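Local coordinates for AP endonuclease, family 2 (Brucella melitensis biovar Abortus, PDB 3NGF), which probably isomerises hydroxypyruvate to tartronate semialdehyde, as a manganese-binding TIM-barrel protein of the hyi family, at residues Leu148-Asn153 with Ala181-Leu186. Residues are numbered along the deposited sequence; the frame is centred on the assembly and turned at random.
With MN (manganese (II) ion), chain C.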
loop_
_atom_site.group_PDB
_atom_site.type_symbol
_atom_site.label_atom_id
_atom_site.label_comp_id
_atom_site.label_asym_id
_atom_site.label_seq_id
_atom_site.Cartn_x
_atom_site.Cartn_y
_atom_site.Cartn_z
ATOM N N LEU A 148 -3.120 1.667 -7.406
ATOM C CA LEU A 148 -2.709 0.291 -7.197
ATOM C C LEU A 148 -3.802 -0.597 -6.672
ATOM O O LEU A 148 -4.689 -0.161 -5.923
ATOM C CB LEU A 148 -1.539 0.215 -6.207
ATOM C CG LEU A 148 -0.286 1.016 -6.529
ATOM C CD1 LEU A 148 0.783 0.794 -5.426
ATOM C CD2 LEU A 148 0.239 0.706 -7.940
ATOM N N VAL A 149 -3.677 -1.874 -7.036
ATOM C CA VAL A 149 -4.458 -2.960 -6.448
ATOM C C VAL A 149 -3.507 -3.754 -5.570
ATOM O O VAL A 149 -2.391 -4.090 -6.004
ATOM C CB VAL A 149 -5.103 -3.880 -7.544
ATOM C CG1 VAL A 149 -4.078 -4.345 -8.630
ATOM C CG2 VAL A 149 -5.828 -5.118 -6.898
ATOM N N GLU A 150 -3.942 -4.056 -4.344
ATOM C CA GLU A 150 -3.122 -4.816 -3.383
ATOM C C GLU A 150 -3.760 -6.148 -3.019
ATOM O O GLU A 150 -4.743 -6.171 -2.273
ATOM C CB GLU A 150 -2.924 -4.063 -2.080
ATOM C CG GLU A 150 -1.859 -4.720 -1.182
ATOM C CD GLU A 150 -1.794 -4.200 0.250
ATOM O OE1 GLU A 150 -2.581 -3.344 0.688
ATOM O OE2 GLU A 150 -0.896 -4.681 0.951
ATOM N N PRO A 151 -3.193 -7.251 -3.515
ATOM C CA PRO A 151 -3.645 -8.564 -3.003
ATOM C C PRO A 151 -3.398 -8.672 -1.501
ATOM O O PRO A 151 -2.321 -8.312 -1.020
ATOM C CB PRO A 151 -2.773 -9.559 -3.782
ATOM C CG PRO A 151 -2.372 -8.817 -5.014
ATOM C CD PRO A 151 -2.213 -7.396 -4.597
ATOM N N LEU A 152 -4.392 -9.183 -0.779
ATOM C CA LEU A 152 -4.286 -9.388 0.656
ATOM C C LEU A 152 -4.133 -10.899 0.922
ATOM O O LEU A 152 -3.580 -11.624 0.070
ATOM C CB LEU A 152 -5.451 -8.710 1.362
ATOM C CG LEU A 152 -5.570 -7.194 1.072
ATOM C CD1 LEU A 152 -6.723 -6.588 1.859
ATOM C CD2 LEU A 152 -4.240 -6.433 1.362
ATOM N N ASN A 153 -4.484 -11.373 2.103
ATOM C CA ASN A 153 -4.497 -12.809 2.346
ATOM C C ASN A 153 -5.795 -13.177 3.053
ATOM O O ASN A 153 -6.430 -12.323 3.678
ATOM C CB ASN A 153 -3.248 -13.238 3.125
ATOM C CG ASN A 153 -3.342 -12.937 4.604
ATOM O OD1 ASN A 153 -4.042 -13.641 5.358
ATOM N ND2 ASN A 153 -2.611 -11.913 5.049
ATOM N N ALA A 181 -1.016 -0.396 -11.425
ATOM C CA ALA A 181 -0.096 -1.495 -11.121
ATOM C C ALA A 181 -0.478 -2.209 -9.844
ATOM O O ALA A 181 -1.495 -1.916 -9.235
ATOM C CB ALA A 181 1.353 -1.009 -11.055
ATOM N N VAL A 182 0.345 -3.173 -9.470
ATOM C CA VAL A 182 0.147 -3.982 -8.280
ATOM C C VAL A 182 0.973 -3.419 -7.118
ATOM O O VAL A 182 2.104 -2.927 -7.306
ATOM C CB VAL A 182 0.576 -5.429 -8.547
ATOM C CG1 VAL A 182 0.429 -6.323 -7.259
ATOM C CG2 VAL A 182 -0.262 -6.021 -9.707
ATOM N N GLN A 183 0.373 -3.439 -5.930
ATOM C CA GLN A 183 1.064 -3.170 -4.682
ATOM C C GLN A 183 1.450 -4.539 -4.097
ATOM O O GLN A 183 0.584 -5.314 -3.695
ATOM C CB GLN A 183 0.133 -2.411 -3.746
ATOM C CG GLN A 183 0.710 -2.054 -2.369
ATOM C CD GLN A 183 -0.179 -1.107 -1.614
ATOM O OE1 GLN A 183 -0.828 -0.249 -2.198
ATOM N NE2 GLN A 183 -0.198 -1.232 -0.293
ATOM N N LEU A 184 2.744 -4.834 -4.104
ATOM C CA LEU A 184 3.283 -6.145 -3.699
ATOM C C LEU A 184 3.707 -6.110 -2.223
ATOM O O LEU A 184 4.815 -5.650 -1.891
ATOM C CB LEU A 184 4.478 -6.473 -4.601
ATOM C CG LEU A 184 5.288 -7.743 -4.338
ATOM C CD1 LEU A 184 4.374 -8.964 -4.275
ATOM C CD2 LEU A 184 6.426 -7.924 -5.377
ATOM N N ASP A 185 2.808 -6.539 -1.347
ATOM C CA ASP A 185 3.089 -6.689 0.086
ATOM C C ASP A 185 3.590 -8.135 0.279
ATOM O O ASP A 185 2.847 -9.131 0.046
ATOM C CB ASP A 185 1.819 -6.351 0.874
ATOM C CG ASP A 185 1.983 -6.446 2.387
ATOM O OD1 ASP A 185 2.764 -7.281 2.843
ATOM O OD2 ASP A 185 1.289 -5.723 3.145
ATOM N N LEU A 186 4.868 -8.253 0.631
ATOM C CA LEU A 186 5.520 -9.567 0.612
ATOM C C LEU A 186 5.015 -10.450 1.742
ATOM O O LEU A 186 5.104 -11.695 1.697
ATOM C CB LEU A 186 7.046 -9.409 0.640
ATOM C CG LEU A 186 7.638 -8.831 -0.638
ATOM C CD1 LEU A 186 9.107 -8.494 -0.430
ATOM C CD2 LEU A 186 7.443 -9.799 -1.835
HETATM MN MN MN C . -0.167 -4.072 2.887
HETATM O O HOH W 1 -1.664 -2.131 2.601
HETATM O O HOH W 2 0.107 -7.539 -1.984
HETATM O O HOH W 3 -1.885 -4.920 4.102
#
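Leu148 lays its two methyl branches over the neighbouring strand inside the barrel: CD2 rests 3.7 Å from CB of Ala181, and CD1 reaches CB of Gln183. Alanine's single CB offers a low surface for the CD2 methyl to lie against, and both residues also touch Ser208 on strand 207-212, the strand beyond that of Ala181. Facing the helix layer instead, Val149 and Val182 meet loosely, and CD of Pro151 lies 3.9 Å from CG1 of Val182; these compact side chains suit the cover of helix 165-175, where Val149 touches Val172. That helix links strands 146-149 and 180-185 in a beta-alpha-beta unit of the TIM barrel. The parallel strands are joined by hydrogen bonds from Val149 N to Ala181 O (3.1 Å) and from Gln183 N to Val149 O (2.8 Å). Beyond the pairing the segments diverge, and one water bridges them, donating to Pro151 O and Gln183 O and accepting from Asp185 N. At the polar edge, the carboxylate of Glu150 stacks on the amide of Gln183, planes 24° apart, while Gln183 NE2 hydrogen-bonds to OE1 of Gln211, the atom that binds the manganese, as second-shell support. With CG anti to the backbone N (chi1 -169°) and the chain extended, Glu150 carries OE2 to 2.2 Å from the manganese. The shorter Asp185 suffices from its own strand end, binding through OD2 at 2.2 Å, its carboxylate nearly coplanar with that of Glu150; its OD1 weakly caps helix 186-192. Gln211 and Glu247 complete the protein ligands, with two waters alongside; Glu150 and Glu247 are both predicted proton donor/acceptors.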